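Side-chain contact in OxsB protein (Bacillus megaterium, PDB 5UL3), which catalyses the oxidative ring contraction of dAMP to an oxetane aldehyde, using cobalamin and S-adenosylmethionine radical chemistry, in oxetanocin A biosynthesis: residues Arg399-Tyr404 and Lys448-Glu453. Residues are numbered along the deposited sequence; the frame is centred on the assembly and turned at random.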
ATOM      1  N   ARG A 399       0.054 -13.667   4.840  1.00 22.35           N
ATOM      2  CA  ARG A 399      -0.942 -14.422   5.589  1.00 24.79           C
ATOM      3  C   ARG A 399      -0.265 -15.308   6.627  1.00 20.62           C
ATOM      4  O   ARG A 399       0.867 -15.760   6.438  1.00 26.39           O
ATOM      5  CB  ARG A 399      -1.778 -15.341   4.675  1.00 28.61           C
ATOM      6  CG  ARG A 399      -2.163 -14.798   3.337  1.00 32.76           C
ATOM      7  CD  ARG A 399      -3.191 -15.732   2.637  1.00 32.89           C
ATOM      8  NE  ARG A 399      -2.764 -17.121   2.496  1.00 35.68           N
ATOM      9  CZ  ARG A 399      -2.128 -17.598   1.430  1.00 41.26           C
ATOM     10  NH1 ARG A 399      -1.787 -18.880   1.374  1.00 47.48           N
ATOM     11  NH2 ARG A 399      -1.825 -16.794   0.417  1.00 39.69           N
ATOM     12  N   ALA A 400      -0.999 -15.606   7.700  1.00 24.09           N
ATOM     13  CA  ALA A 400      -0.466 -16.520   8.708  1.00 25.15           C
ATOM     14  C   ALA A 400      -0.081 -17.861   8.098  1.00 28.28           C
ATOM     15  O   ALA A 400       0.940 -18.447   8.482  1.00 23.50           O
ATOM     16  CB  ALA A 400      -1.464 -16.723   9.840  1.00 22.21           C
ATOM     17  N   ASP A 401      -0.874 -18.367   7.138  1.00 23.77           N
ATOM     18  CA  ASP A 401      -0.542 -19.665   6.552  1.00 28.74           C
ATOM     19  C   ASP A 401       0.568 -19.589   5.511  1.00 31.14           C
ATOM     20  O   ASP A 401       0.936 -20.622   4.937  1.00 30.08           O
ATOM     21  CB  ASP A 401      -1.795 -20.343   5.966  1.00 29.00           C
ATOM     22  CG  ASP A 401      -2.613 -19.431   5.057  1.00 39.09           C
ATOM     23  OD1 ASP A 401      -2.984 -18.313   5.474  1.00 39.68           O
ATOM     24  OD2 ASP A 401      -2.939 -19.870   3.939  1.00 38.79           O
ATOM     25  N   SER A 402       1.107 -18.400   5.234  0.50 26.48           N
ATOM     26  CA  SER A 402       2.375 -18.329   4.523  0.50 24.84           C
ATOM     27  C   SER A 402       3.554 -18.599   5.444  0.50 22.70           C
ATOM     28  O   SER A 402       4.685 -18.712   4.964  0.50 24.74           O
ATOM     29  CB  SER A 402       2.561 -16.960   3.855  0.50 29.64           C
ATOM     30  OG  SER A 402       1.575 -16.718   2.872  0.50 32.51           O
ATOM     31  N   VAL A 403       3.314 -18.687   6.748  1.00 23.89           N
ATOM     32  CA  VAL A 403       4.341 -19.038   7.723  1.00 22.54           C
ATOM     33  C   VAL A 403       4.207 -20.495   8.145  1.00 21.57           C
ATOM     34  O   VAL A 403       5.173 -21.257   8.096  1.00 29.09           O
ATOM     35  CB  VAL A 403       4.249 -18.119   8.964  1.00 24.66           C
ATOM     36  CG1 VAL A 403       5.436 -18.367   9.904  1.00 27.77           C
ATOM     37  CG2 VAL A 403       4.181 -16.644   8.559  1.00 24.88           C
ATOM     38  N   TYR A 404       3.002 -20.876   8.565  1.00 23.53           N
ATOM     39  CA  TYR A 404       2.737 -22.177   9.165  1.00 25.28           C
ATOM     40  C   TYR A 404       1.417 -22.720   8.635  1.00 29.02           C
ATOM     41  O   TYR A 404       0.382 -22.056   8.733  1.00 23.93           O
ATOM     42  CB  TYR A 404       2.694 -22.046  10.694  1.00 25.53           C
ATOM     43  CG  TYR A 404       2.137 -23.249  11.429  1.00 24.60           C
ATOM     44  CD1 TYR A 404       2.756 -24.494  11.341  1.00 31.81           C
ATOM     45  CD2 TYR A 404       0.995 -23.133  12.229  1.00 27.76           C
ATOM     46  CE1 TYR A 404       2.247 -25.600  12.024  1.00 29.18           C
ATOM     47  CE2 TYR A 404       0.484 -24.235  12.914  1.00 32.46           C
ATOM     48  CZ  TYR A 404       1.126 -25.462  12.806  1.00 30.89           C
ATOM     49  OH  TYR A 404       0.630 -26.552  13.490  1.00 34.58           O
ATOM     50  N   LYS A 448     -10.843 -16.717   6.353  1.00 29.86           N
ATOM     51  CA  LYS A 448      -9.387 -16.700   6.483  0.50 33.43           C
ATOM     52  C   LYS A 448      -8.760 -18.075   6.308  1.00 32.65           C
ATOM     53  O   LYS A 448      -7.579 -18.162   5.948  1.00 34.29           O
ATOM     54  CB  LYS A 448      -8.972 -16.127   7.849  0.50 30.01           C
ATOM     55  CG  LYS A 448      -9.305 -14.657   8.085  0.50 30.77           C
ATOM     56  CD  LYS A 448      -8.610 -13.732   7.080  0.50 31.62           C
ATOM     57  CE  LYS A 448      -7.102 -13.910   7.077  0.50 33.20           C
ATOM     58  NZ  LYS A 448      -6.440 -12.809   6.310  0.50 29.78           N
ATOM     59  N   GLY A 449      -9.512 -19.151   6.551  1.00 31.24           N
ATOM     60  CA  GLY A 449      -8.982 -20.489   6.374  1.00 33.27           C
ATOM     61  C   GLY A 449      -8.054 -20.964   7.473  1.00 39.44           C
ATOM     62  O   GLY A 449      -7.534 -22.084   7.386  1.00 39.22           O
ATOM     63  N   THR A 450      -7.848 -20.166   8.511  1.00 28.08           N
ATOM     64  CA  THR A 450      -6.898 -20.435   9.577  1.00 27.79           C
ATOM     65  C   THR A 450      -7.616 -20.755  10.881  1.00 29.89           C
ATOM     66  O   THR A 450      -8.825 -20.532  11.044  1.00 32.52           O
ATOM     67  CB  THR A 450      -5.977 -19.217   9.772  1.00 28.71           C
ATOM     68  OG1 THR A 450      -6.795 -18.059   9.965  1.00 27.57           O
ATOM     69  CG2 THR A 450      -5.080 -19.007   8.568  1.00 29.15           C
ATOM     70  N   THR A 451      -6.847 -21.262  11.842  1.00 27.88           N
ATOM     71  CA  THR A 451      -7.342 -21.420  13.203  1.00 28.64           C
ATOM     72  C   THR A 451      -6.615 -20.463  14.139  1.00 29.19           C
ATOM     73  O   THR A 451      -5.545 -19.936  13.822  1.00 29.50           O
ATOM     74  CB  THR A 451      -7.158 -22.853  13.730  1.00 30.76           C
ATOM     75  OG1 THR A 451      -5.763 -23.133  13.863  1.00 32.02           O
ATOM     76  CG2 THR A 451      -7.785 -23.869  12.784  1.00 32.35           C
ATOM     77  N   SER A 452      -7.223 -20.268  15.309  1.00 27.41           N
ATOM     78  CA  SER A 452      -6.607 -19.473  16.365  1.00 32.21           C
ATOM     79  C   SER A 452      -5.214 -19.992  16.710  1.00 32.44           C
ATOM     80  O   SER A 452      -4.240 -19.229  16.729  1.00 30.58           O
ATOM     81  CB  SER A 452      -7.512 -19.488  17.600  1.00 32.83           C
ATOM     82  OG  SER A 452      -7.045 -18.563  18.555  1.00 39.24           O
ATOM     83  N   GLU A 453      -5.090 -21.297  16.981  1.00 30.31           N
ATOM     84  CA  GLU A 453      -3.781 -21.819  17.365  1.00 33.15           C
ATOM     85  C   GLU A 453      -2.764 -21.678  16.233  1.00 35.36           C
ATOM     86  O   GLU A 453      -1.578 -21.425  16.485  1.00 25.79           O
ATOM     87  CB  GLU A 453      -3.890 -23.278  17.814  1.00 37.23           C
ATOM     88  CG  GLU A 453      -2.671 -23.759  18.600  1.00 50.25           C
ATOM     89  CD  GLU A 453      -2.580 -23.143  20.000  1.00 57.46           C
ATOM     90  OE1 GLU A 453      -3.627 -22.726  20.542  1.00 53.32           O
ATOM     91  OE2 GLU A 453      -1.459 -23.075  20.560  1.00 56.13           O
TER
HETATM   92  O   HOH W   1      -6.062 -20.430   4.869  1.00 41.19           O
HETATM   93  O   HOH W   2      -5.244 -16.603   5.719  1.00 41.86           O
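Asp401, on a single 3-10 turn spanning residues 400-402, comes closest to the second segment at Thr450, in the extended link ahead of helix 452-464, with CA atoms 7.1 Å apart. The segments bury a modest 142 Å² together, and both heavy-atom contacts within 4.5 Å use the methyl of Thr450. Thr450 CG2 lies 3.8 Å from Asp401 OD1 and 4.5 Å from Ala400 CB, the two side chains of Asp401 and Thr450 crossing at about a right angle. With chi1 at 53°, OG1 of Thr450 lies between the backbone N and the carbonyl carbon, which puts CG2 anti to the carbonyl carbon and facing the turn.

The polar connection is made by water. One molecule donates to Asp401 OD1 and to Lys448 O, at 2.8 Å each; a second donates to Lys448 O at 2.9 Å and only weakly to Asp401 OD2, so a backbone carbonyl is joined to both carboxylate oxygens. Both segments belong to the partial TIM barrel of the radical SAM core: 399-404 follows strand 393-398, whereas the loop residues from Lys448 on lead into helix 452-464, which Thr451 N-caps through OG1 to the backbone N of Gln454.

Arg399, which touches the iron-sulfur cluster, grips the same aspartate side-on. Its NE and NH1 both reach Asp401 OD2, NH1 at 3.0 Å as a salt bridge, with the acceptor lying within 2° of the guanidinium plane but the donors rising from one face of the carboxylate. With chi1 at 49°, CG of Asp401 sits between its backbone N and carbonyl carbon, and from there the carboxylate meets the arginine. Glu364 forms a salt bridge with Arg399 NH2, giving the guanidinium a second acidic partner. Lys448 NZ, hydrogen-bonded to Gly434 O, stays 6.6 Å from Asp401 OD1, too far for a salt bridge, though the opposite charges may still favour each other.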